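Local coordinates for protein SxtG (Microseira wollei, PDB 6U1R) that is an amidinotransferase of the saxitoxin biosynthetic pathway, probably transferring an amidino group through a covalent amidino-cysteine intermediate, at residues A[93-96]-A[97-101]; A[183-187]-A[188-192]; A[235-238]-A[239-242]; A[332-335]-A[336-339]. All coordinates share one frame; numbering follows the deposited sequence.

All four contacts are local, each made within one continuous run of chain, and they follow one another in series. They form two pairs on opposite sides of the chain's centre. Contact 1, on helix 83-102, and contact 4, where strand 330-334 leads into helix 338-346, have centres 16 Å apart and meet where Ile332 packs on Phe96, Ile99 and Leu100. Contact 2, in the loop between strands 176-179 and 219-222, and contact 3, at the start of helix 236-245, are 15 Å apart between centres and touch through Gln189 and Asn235. One pair thus packs helix 83-102 on the sheet of strand 330-334, while both members of the other touch the second subunit.

Contact 1 (A[93-96]-A[97-101]); sequences LNEF and IHILE
Leu100 lays its CD1 methyl over one face of the Phe96 ring, 4.1 Å from the ring centroid and 18° off the ring normal, which makes this a CH-pi contact. The methyl is displaced toward the rim, and its nearest ring atom is CZ of Phe96 at 3.9 Å. The torsions account for the meeting: Phe96 holds CG anti to its backbone N (chi1 173°), which sets the ring on the side of its own carbonyl carbon, where CD1 of Leu100 lies over its face. Next to this pair, CD1 of Ile97 reaches CG of Leu93 at 4.1 Å, the two side chains crossing at a slant. On another side of the helix Glu95 bends at chi2, bringing OE2 to within 3.5 Å of CG1 of Ile99, while its OE1 lies near the plane of the His98 ring, at its edge. Backbone bonds fix the spacing of all these groups: Ile97 N to Leu93 O is 2.9 Å and Leu100 N to Phe96 O is 3.0 Å, the latter with an angle of 170° at the hydrogen. Further out, the Phe96 ring also meets the rings of Phe356 and Phe366, Ile97 and Leu100 pack on Val42 and Val107, and Asn94 OD1 is bonded to Arg109. The i to i+4 bonding and the apolar face turned to strands 37-42, 106-109, 330-334 and 350-354 are those of an amphipathic alpha-helix packed on beta-strands.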
loop_
_atom_site.group_PDB
_atom_site.type_symbol
_atom_site.label_atom_id
_atom_site.label_comp_id
_atom_site.label_asym_id
_atom_site.label_seq_id
_atom_site.Cartn_x
_atom_site.Cartn_y
_atom_site.Cartn_z
ATOM N N LEU A 93 -7.857 -29.697 -4.764
ATOM C CA LEU A 93 -6.707 -28.815 -4.918
ATOM C C LEU A 93 -5.431 -29.612 -5.204
ATOM O O LEU A 93 -4.645 -29.255 -6.093
ATOM C CB LEU A 93 -6.560 -27.966 -3.659
ATOM C CG LEU A 93 -5.492 -26.887 -3.686
ATOM C CD1 LEU A 93 -5.726 -25.859 -4.764
ATOM C CD2 LEU A 93 -5.457 -26.199 -2.324
ATOM N N ASN A 94 -5.219 -30.706 -4.478
ATOM C CA ASN A 94 -4.021 -31.511 -4.705
ATOM C C ASN A 94 -3.991 -32.098 -6.113
ATOM O O ASN A 94 -2.928 -32.151 -6.744
ATOM C CB ASN A 94 -3.936 -32.611 -3.645
ATOM C CG ASN A 94 -3.426 -32.082 -2.320
ATOM O OD1 ASN A 94 -2.744 -31.063 -2.288
ATOM N ND2 ASN A 94 -3.744 -32.772 -1.223
ATOM N N GLU A 95 -5.137 -32.542 -6.625
ATOM C CA GLU A 95 -5.164 -33.072 -7.987
ATOM C C GLU A 95 -4.908 -31.967 -9.017
ATOM O O GLU A 95 -4.204 -32.188 -10.007
ATOM C CB GLU A 95 -6.496 -33.769 -8.259
ATOM C CG GLU A 95 -6.580 -34.385 -9.659
ATOM C CD GLU A 95 -5.367 -35.261 -10.008
ATOM O OE1 GLU A 95 -4.940 -36.077 -9.154
ATOM O OE2 GLU A 95 -4.825 -35.114 -11.129
ATOM N N PHE A 96 -5.492 -30.786 -8.806
ATOM C CA PHE A 96 -5.217 -29.626 -9.656
ATOM C C PHE A 96 -3.720 -29.321 -9.694
ATOM O O PHE A 96 -3.136 -29.124 -10.765
ATOM C CB PHE A 96 -6.041 -28.437 -9.128
ATOM C CG PHE A 96 -5.751 -27.116 -9.789
ATOM C CD1 PHE A 96 -5.680 -27.003 -11.156
ATOM C CD2 PHE A 96 -5.630 -25.967 -9.020
ATOM C CE1 PHE A 96 -5.445 -25.778 -11.760
ATOM C CE2 PHE A 96 -5.397 -24.723 -9.616
ATOM C CZ PHE A 96 -5.310 -24.628 -11.000
ATOM N N ILE A 97 -3.068 -29.317 -8.530
ATOM C CA ILE A 97 -1.632 -29.081 -8.485
ATOM C C ILE A 97 -0.875 -30.192 -9.218
ATOM O O ILE A 97 0.082 -29.919 -9.962
ATOM C CB ILE A 97 -1.178 -28.940 -7.020
ATOM C CG1 ILE A 97 -1.698 -27.612 -6.446
ATOM C CG2 ILE A 97 0.336 -29.033 -6.910
ATOM C CD1 ILE A 97 -1.644 -27.510 -4.925
ATOM N N HIS A 98 -1.304 -31.451 -9.048
ATOM C CA HIS A 98 -0.655 -32.556 -9.758
ATOM C C HIS A 98 -0.719 -32.345 -11.275
ATOM O O HIS A 98 0.264 -32.583 -11.987
ATOM C CB HIS A 98 -1.299 -33.895 -9.389
ATOM C CG HIS A 98 -0.767 -34.535 -8.134
ATOM N ND1 HIS A 98 0.558 -34.489 -7.761
ATOM C CD2 HIS A 98 -1.396 -35.272 -7.186
ATOM C CE1 HIS A 98 0.722 -35.150 -6.625
ATOM N NE2 HIS A 98 -0.449 -35.633 -6.255
ATOM N N ILE A 99 -1.867 -31.899 -11.786
ATOM C CA ILE A 99 -1.984 -31.584 -13.213
ATOM C C ILE A 99 -1.003 -30.487 -13.611
ATOM O O ILE A 99 -0.285 -30.602 -14.616
ATOM C CB ILE A 99 -3.433 -31.194 -13.559
ATOM C CG1 ILE A 99 -4.357 -32.409 -13.355
ATOM C CG2 ILE A 99 -3.506 -30.668 -14.994
ATOM C CD1 ILE A 99 -5.849 -32.145 -13.593
ATOM N N LEU A 100 -0.990 -29.381 -12.866
ATOM C CA LEU A 100 -0.074 -28.286 -13.179
ATOM C C LEU A 100 1.371 -28.765 -13.251
ATOM O O LEU A 100 2.118 -28.406 -14.172
ATOM C CB LEU A 100 -0.205 -27.174 -12.137
ATOM C CG LEU A 100 -1.506 -26.361 -12.149
ATOM C CD1 LEU A 100 -1.540 -25.431 -10.928
ATOM C CD2 LEU A 100 -1.641 -25.554 -13.418
ATOM N N GLU A 101 1.792 -29.556 -12.265
ATOM C CA GLU A 101 3.167 -30.040 -12.236
ATOM C C GLU A 101 3.447 -31.003 -13.386
ATOM O O GLU A 101 4.530 -30.959 -13.990
ATOM C CB GLU A 101 3.444 -30.689 -10.881
ATOM C CG GLU A 101 3.392 -29.664 -9.724
ATOM C CD GLU A 101 3.482 -30.287 -8.327
ATOM O OE1 GLU A 101 3.063 -31.453 -8.132
ATOM O OE2 GLU A 101 3.947 -29.578 -7.409
#

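Contact 2 (A[183-187]-A[188-192]); sequences PQLFD and AQYDF
Tyr190 and Leu185 cross at a slant, with the phenol oxygen of the tyrosine set against the leucine: OH of Tyr190 is 3.6 Å from CB and 3.7 Å from CD2 of Leu185. The same ring is covered on one face by CB of its neighbour Gln189, 4.0 Å above the plane and over the ring centre. Its CE2 passes 3.5 Å from Phe186 O, at an oblique angle to the ring. Asp187 and Phe192 meet at about a right angle, the carboxylate and ring planes turned 70° apart. Phe192 presents its edge to Asp187 O, 3.4 Å from CE2. With CG anti to its carbonyl carbon (chi1 -76°), the Asp187 carboxylate stands off the ring plane near CZ of Phe192, its OD1 4.0 Å from that atom. Two backbone bonds close the 3-10 turn that sets these side chains: Gln189 N to Phe186 O and Tyr190 N to Asp187 O, both 3.0 Å. In each the donor stands well above the carbonyl plane, in keeping with tight i to i+3 bonds. Outside the turn, Phe186 meets Trp161 of the second subunit edge-to-face. Within the same chain, Asp187 OD1 forms a salt bridge with Arg154 and Tyr190 OH is hydrogen-bonded to Ala152 O. Backbone hydrogen bonds and side-chain packing thus hold the turn itself, while carboxylate and hydroxyl find polar partners outside it; the bridge to Arg154 probably favours an ionised Asp187.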
loop_
_atom_site.group_PDB
_atom_site.type_symbol
_atom_site.label_atom_id
_atom_site.label_comp_id
_atom_site.label_asym_id
_atom_site.label_seq_id
_atom_site.Cartn_x
_atom_site.Cartn_y
_atom_site.Cartn_z
ATOM N N PRO A 183 -6.808 1.241 2.316
ATOM C CA PRO A 183 -7.990 2.081 2.555
ATOM C C PRO A 183 -8.390 2.081 4.021
ATOM O O PRO A 183 -8.101 1.155 4.780
ATOM C CB PRO A 183 -9.072 1.441 1.672
ATOM C CG PRO A 183 -8.660 -0.011 1.566
ATOM C CD PRO A 183 -7.142 0.053 1.502
ATOM N N GLN A 184 -9.091 3.153 4.405
ATOM C CA GLN A 184 -9.593 3.312 5.765
ATOM C C GLN A 184 -10.807 2.426 6.022
ATOM O O GLN A 184 -10.990 1.933 7.143
ATOM C CB GLN A 184 -9.966 4.781 6.020
ATOM C CG GLN A 184 -8.800 5.752 5.925
ATOM C CD GLN A 184 -9.170 7.174 6.333
ATOM O OE1 GLN A 184 -9.892 7.885 5.619
ATOM N NE2 GLN A 184 -8.699 7.587 7.491
ATOM N N LEU A 185 -11.659 2.271 5.005
ATOM C CA LEU A 185 -12.859 1.453 5.056
ATOM C C LEU A 185 -13.811 1.939 6.151
ATOM O O LEU A 185 -14.462 1.145 6.833
ATOM C CB LEU A 185 -12.514 -0.030 5.216
ATOM C CG LEU A 185 -11.565 -0.584 4.133
ATOM C CD1 LEU A 185 -11.378 -2.114 4.262
ATOM C CD2 LEU A 185 -12.075 -0.233 2.747
ATOM N N PHE A 186 -13.921 3.263 6.274
ATOM C CA PHE A 186 -14.993 3.862 7.055
ATOM C C PHE A 186 -16.362 3.485 6.480
ATOM O O PHE A 186 -16.509 3.090 5.315
ATOM C CB PHE A 186 -14.869 5.394 7.060
ATOM C CG PHE A 186 -13.687 5.945 7.822
ATOM C CD1 PHE A 186 -12.821 5.136 8.549
ATOM C CD2 PHE A 186 -13.455 7.314 7.816
ATOM C CE1 PHE A 186 -11.753 5.688 9.255
ATOM C CE2 PHE A 186 -12.401 7.861 8.524
ATOM C CZ PHE A 186 -11.556 7.053 9.245
ATOM N N ASP A 187 -17.398 3.680 7.304
ATOM C CA ASP A 187 -18.753 3.462 6.819
ATOM C C ASP A 187 -19.041 4.254 5.546
ATOM O O ASP A 187 -19.840 3.812 4.721
ATOM C CB ASP A 187 -19.776 3.836 7.898
ATOM C CG ASP A 187 -19.891 2.797 9.001
ATOM O OD1 ASP A 187 -19.302 1.696 8.905
ATOM O OD2 ASP A 187 -20.614 3.092 9.979
ATOM N N ALA A 188 -18.400 5.418 5.365
ATOM C CA ALA A 188 -18.650 6.242 4.182
ATOM C C ALA A 188 -18.302 5.544 2.861
ATOM O O ALA A 188 -18.733 6.009 1.801
ATOM C CB ALA A 188 -17.872 7.555 4.274
ATOM N N GLN A 189 -17.516 4.466 2.900
ATOM C CA GLN A 189 -17.155 3.707 1.703
ATOM C C GLN A 189 -18.296 2.820 1.206
ATOM O O GLN A 189 -18.196 2.260 0.111
ATOM C CB GLN A 189 -15.895 2.872 2.003
ATOM C CG GLN A 189 -15.330 2.071 0.804
ATOM C CD GLN A 189 -14.916 2.940 -0.373
ATOM O OE1 GLN A 189 -14.785 4.153 -0.252
ATOM N NE2 GLN A 189 -14.709 2.304 -1.539
ATOM N N TYR A 190 -19.403 2.713 1.953
ATOM C CA TYR A 190 -20.479 1.794 1.614
ATOM C C TYR A 190 -21.818 2.528 1.642
ATOM O O TYR A 190 -22.054 3.372 2.509
ATOM C CB TYR A 190 -20.510 0.601 2.590
ATOM C CG TYR A 190 -19.147 0.016 2.880
ATOM C CD1 TYR A 190 -18.507 -0.785 1.951
ATOM C CD2 TYR A 190 -18.501 0.280 4.080
ATOM C CE1 TYR A 190 -17.231 -1.323 2.213
ATOM C CE2 TYR A 190 -17.248 -0.243 4.358
ATOM C CZ TYR A 190 -16.616 -1.047 3.417
ATOM O OH TYR A 190 -15.364 -1.544 3.716
ATOM N N ASP A 191 -22.685 2.182 0.695
ATOM C CA ASP A 191 -24.025 2.764 0.573
ATOM C C ASP A 191 -24.975 1.925 1.417
ATOM O O ASP A 191 -25.427 0.861 0.994
ATOM C CB ASP A 191 -24.454 2.801 -0.889
ATOM C CG ASP A 191 -25.850 3.369 -1.087
ATOM O OD1 ASP A 191 -26.514 3.709 -0.091
ATOM O OD2 ASP A 191 -26.280 3.440 -2.257
ATOM N N PHE A 192 -25.287 2.395 2.618
ATOM C CA PHE A 192 -26.158 1.594 3.471
ATOM C C PHE A 192 -27.628 1.701 3.088
ATOM O O PHE A 192 -28.455 1.015 3.692
ATOM C CB PHE A 192 -25.941 1.976 4.938
ATOM C CG PHE A 192 -24.637 1.470 5.491
ATOM C CD1 PHE A 192 -24.530 0.167 5.957
ATOM C CD2 PHE A 192 -23.505 2.274 5.499
ATOM C CE1 PHE A 192 -23.326 -0.317 6.454
ATOM C CE2 PHE A 192 -22.293 1.801 6.001
ATOM C CZ PHE A 192 -22.204 0.505 6.479
#

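Contact 3 (A[235-238]-A[239-242]); sequences NSLG and IEWL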
loop_
_atom_site.group_PDB
_atom_site.type_symbol
_atom_site.label_atom_id
_atom_site.label_comp_id
_atom_site.label_asym_id
_atom_site.label_seq_id
_atom_site.Cartn_x
_atom_site.Cartn_y
_atom_site.Cartn_z
ATOM N N ASN A 235 -14.420 0.605 -7.284
ATOM C CA ASN A 235 -15.070 1.857 -7.640
ATOM C C ASN A 235 -14.236 2.653 -8.640
ATOM O O ASN A 235 -13.171 2.227 -9.097
ATOM C CB ASN A 235 -15.391 2.690 -6.384
ATOM C CG ASN A 235 -14.158 3.133 -5.611
ATOM O OD1 ASN A 235 -13.017 2.837 -5.976
ATOM N ND2 ASN A 235 -14.389 3.840 -4.516
ATOM N N SER A 236 -14.772 3.808 -9.039
ATOM C CA SER A 236 -14.105 4.600 -10.069
ATOM C C SER A 236 -12.761 5.120 -9.577
ATOM O O SER A 236 -11.799 5.187 -10.350
ATOM C CB SER A 236 -15.007 5.763 -10.526
ATOM O OG SER A 236 -16.134 5.296 -11.262
ATOM N N LEU A 237 -12.666 5.488 -8.295
ATOM C CA LEU A 237 -11.385 5.957 -7.754
ATOM C C LEU A 237 -10.329 4.856 -7.815
ATOM O O LEU A 237 -9.146 5.126 -8.065
ATOM C CB LEU A 237 -11.542 6.437 -6.306
ATOM C CG LEU A 237 -12.088 7.847 -6.023
ATOM C CD1 LEU A 237 -12.050 8.112 -4.508
ATOM C CD2 LEU A 237 -11.315 8.911 -6.774
ATOM N N GLY A 238 -10.729 3.617 -7.535
ATOM C CA GLY A 238 -9.782 2.515 -7.601
ATOM C C GLY A 238 -9.287 2.278 -9.013
ATOM O O GLY A 238 -8.094 2.057 -9.235
ATOM N N ILE A 239 -10.200 2.326 -9.990
ATOM C CA ILE A 239 -9.801 2.186 -11.390
ATOM C C ILE A 239 -8.883 3.329 -11.786
ATOM O O ILE A 239 -7.860 3.123 -12.459
ATOM C CB ILE A 239 -11.051 2.135 -12.290
ATOM C CG1 ILE A 239 -11.839 0.858 -12.056
ATOM C CG2 ILE A 239 -10.690 2.267 -13.760
ATOM C CD1 ILE A 239 -13.228 0.896 -12.616
ATOM N N GLU A 240 -9.250 4.559 -11.381
ATOM C CA GLU A 240 -8.435 5.740 -11.676
ATOM C C GLU A 240 -7.047 5.614 -11.062
ATOM O O GLU A 240 -6.036 6.000 -11.679
ATOM C CB GLU A 240 -9.128 7.013 -11.157
ATOM C CG GLU A 240 -8.453 8.320 -11.604
ATOM C CD GLU A 240 -9.007 9.592 -10.951
ATOM O OE1 GLU A 240 -9.838 9.517 -10.013
ATOM O OE2 GLU A 240 -8.588 10.687 -11.383
ATOM N N TRP A 241 -6.973 5.058 -9.846
ATOM C CA TRP A 241 -5.684 4.845 -9.207
ATOM C C TRP A 241 -4.831 3.890 -10.031
ATOM O O TRP A 241 -3.639 4.146 -10.273
ATOM C CB TRP A 241 -5.845 4.311 -7.770
ATOM C CG TRP A 241 -4.509 4.242 -7.110
ATOM C CD1 TRP A 241 -3.927 5.216 -6.336
ATOM C CD2 TRP A 241 -3.545 3.174 -7.208
ATOM N NE1 TRP A 241 -2.657 4.821 -5.958
ATOM C CE2 TRP A 241 -2.401 3.574 -6.479
ATOM C CE3 TRP A 241 -3.541 1.920 -7.843
ATOM C CZ2 TRP A 241 -1.265 2.759 -6.365
ATOM C CZ3 TRP A 241 -2.411 1.120 -7.735
ATOM C CH2 TRP A 241 -1.288 1.545 -6.999
ATOM N N LEU A 242 -5.417 2.778 -10.482
ATOM C CA LEU A 242 -4.619 1.811 -11.236
ATOM C C LEU A 242 -4.206 2.378 -12.585
ATOM O O LEU A 242 -3.083 2.142 -13.044
ATOM C CB LEU A 242 -5.384 0.510 -11.420
ATOM C CG LEU A 242 -4.621 -0.638 -12.099
ATOM C CD1 LEU A 242 -3.419 -1.044 -11.252
ATOM C CD2 LEU A 242 -5.563 -1.807 -12.332
#
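Asn235 OD1 accepts two backbone N-H groups, that of Gly238 at 2.9 Å and that of Thr213. The first is a capping bond: Asn235 occupies the N-cap of helix 236-245, the helix of a beta-alpha-beta unit between strands 225-229 and 251-255. The bond is moderately bent, 150° at the hydrogen, and the donor is tilted 34° from the plane of the amide. A chi1 of 64° turns the side chain of Asn235 back over the helix start, where OD1 can receive Gly238 N. The other end of the amide is held too, since ND2 donates to Thr208 O and Glu211 O; bonds at both ends fix its rotation. Glu209 completes the start of the helix by accepting from the backbone N of Ser236 and of Leu237.

The backbone of Asn235 contributes as well, its O accepting from Ile239 N at 3.1 Å. One residue on, Glu240 N reaches Ser236 O at 2.8 Å. On this turn, with CG1 beside its own backbone N, Ile239 places CG1 3.5 Å from Asn235 O, and beyond this the isoleucine packs on Ile254 and Phe219 of the neighbouring strands. On a different side, the indole of Trp241 is directed away from the first turn, and its NE1 donates to Trp177 O of the second subunit, a bond that joins the helix to that subunit. The ring also stacks with His245 of the same chain. At the root of this side chain, CB of Trp241 lies 3.4 Å from Leu237 O.

Contact 4 (A[332-335]-A[336-339]); sequences IVEK and KQEP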
loop_
_atom_site.group_PDB
_atom_site.type_symbol
_atom_site.label_atom_id
_atom_site.label_comp_id
_atom_site.label_asym_id
_atom_site.label_seq_id
_atom_site.Cartn_x
_atom_site.Cartn_y
_atom_site.Cartn_z
ATOM N N ILE A 332 -7.173 -25.455 -18.486
ATOM C CA ILE A 332 -7.759 -26.266 -17.427
ATOM C C ILE A 332 -9.202 -25.816 -17.242
ATOM O O ILE A 332 -9.482 -24.611 -17.117
ATOM C CB ILE A 332 -6.945 -26.161 -16.122
ATOM C CG1 ILE A 332 -5.563 -26.823 -16.319
ATOM C CG2 ILE A 332 -7.679 -26.830 -14.961
ATOM C CD1 ILE A 332 -4.623 -26.679 -15.173
ATOM N N VAL A 333 -10.118 -26.784 -17.220
ATOM C CA VAL A 333 -11.554 -26.529 -17.186
ATOM C C VAL A 333 -12.189 -27.634 -16.354
ATOM O O VAL A 333 -11.662 -28.749 -16.255
ATOM C CB VAL A 333 -12.117 -26.452 -18.626
ATOM C CG1 VAL A 333 -11.656 -27.616 -19.423
ATOM C CG2 VAL A 333 -13.639 -26.355 -18.657
ATOM N N GLU A 334 -13.316 -27.312 -15.721
ATOM C CA GLU A 334 -13.895 -28.191 -14.714
ATOM C C GLU A 334 -14.723 -29.313 -15.346
ATOM O O GLU A 334 -15.460 -29.108 -16.314
ATOM C CB GLU A 334 -14.753 -27.378 -13.746
ATOM C CG GLU A 334 -14.858 -27.982 -12.335
ATOM C CD GLU A 334 -15.812 -29.174 -12.243
ATOM O OE1 GLU A 334 -16.859 -29.174 -12.932
ATOM O OE2 GLU A 334 -15.529 -30.108 -11.454
ATOM N N LYS A 335 -14.635 -30.494 -14.729
ATOM C CA LYS A 335 -15.110 -31.736 -15.334
ATOM C C LYS A 335 -16.607 -31.724 -15.628
ATOM O O LYS A 335 -17.048 -32.312 -16.626
ATOM C CB LYS A 335 -14.747 -32.904 -14.412
ATOM C CG LYS A 335 -15.292 -34.256 -14.855
ATOM C CD LYS A 335 -14.478 -35.407 -14.250
ATOM C CE LYS A 335 -15.014 -36.776 -14.675
ATOM N NZ LYS A 335 -15.010 -37.759 -13.541
ATOM N N LYS A 336 -17.415 -31.097 -14.776
ATOM C CA LYS A 336 -18.847 -31.099 -15.028
ATOM C C LYS A 336 -19.266 -30.028 -16.029
ATOM O O LYS A 336 -20.441 -29.973 -16.398
ATOM C CB LYS A 336 -19.620 -30.940 -13.714
ATOM C CG LYS A 336 -19.486 -32.161 -12.788
ATOM C CD LYS A 336 -20.482 -32.112 -11.647
ATOM C CE LYS A 336 -20.062 -33.018 -10.486
ATOM N NZ LYS A 336 -20.462 -34.428 -10.712
ATOM N N GLN A 337 -18.338 -29.201 -16.510
ATOM C CA GLN A 337 -18.682 -28.148 -17.462
ATOM C C GLN A 337 -18.599 -28.685 -18.890
ATOM O O GLN A 337 -17.790 -28.257 -19.701
ATOM C CB GLN A 337 -17.765 -26.949 -17.272
ATOM C CG GLN A 337 -17.903 -26.336 -15.912
ATOM C CD GLN A 337 -19.209 -25.590 -15.750
ATOM O OE1 GLN A 337 -19.657 -24.899 -16.677
ATOM N NE2 GLN A 337 -19.820 -25.696 -14.564
ATOM N N GLU A 338 -19.443 -29.676 -19.168
ATOM C CA GLU A 338 -19.328 -30.372 -20.445
ATOM C C GLU A 338 -19.562 -29.455 -21.632
ATOM O O GLU A 338 -18.842 -29.601 -22.635
ATOM C CB GLU A 338 -20.282 -31.575 -20.470
ATOM C CG GLU A 338 -19.887 -32.675 -19.488
ATOM C CD GLU A 338 -20.912 -33.801 -19.431
ATOM O OE1 GLU A 338 -21.585 -34.052 -20.451
ATOM O OE2 GLU A 338 -21.055 -34.419 -18.361
ATOM N N PRO A 339 -20.512 -28.518 -21.604
ATOM C CA PRO A 339 -20.636 -27.590 -22.737
ATOM C C PRO A 339 -19.393 -26.741 -22.954
ATOM O O PRO A 339 -18.947 -26.579 -24.104
ATOM C CB PRO A 339 -21.868 -26.748 -22.361
ATOM C CG PRO A 339 -22.682 -27.674 -21.468
ATOM C CD PRO A 339 -21.643 -28.401 -20.663
HETATM O O HOH W 1 -18.461 -27.195 -12.554
#
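A type I beta turn from Glu334 to Gln337 carries the chain out of strand 330-334 toward helix 338-346, and the side chain of Glu334 folds across it. Its OE1 takes Lys336 N at 2.7 Å with an angle of 151° at the hydrogen, the donor coming from above the carboxylate plane. The closing bond of the turn runs from Gln337 N to Glu334 O at 2.9 Å, so one residue accepts from the turn through both its backbone and its side chain. The bend at chi2 (-77°) is what brings the carboxylate back over the turn. OE1 has a second partner, a water that donates to it at 2.6 Å and accepts from Gln337 NE2 at 2.9 Å, bridging the glutamate to the amide of the N-cap residue. CB of Lys336 also lies 3.4 Å from OE1 of Glu334, the two side chains running alongside each other and pointing the same way. CG of Gln337 rests 4.0 Å from CB of Glu334, a carbon contact next to the closing bond of the turn. The remaining carboxylate oxygen, OE2, accepts from Phe356 N, so both oxygens of this buried group are engaged, consistent with an ionised carboxylate. Val333 packs on Met340 and Ile341, joining strand to helix. With strand 350-354 parallel to strand 330-334 in the sheet, the turn is the strand-to-helix connection of a beta-alpha-beta crossover.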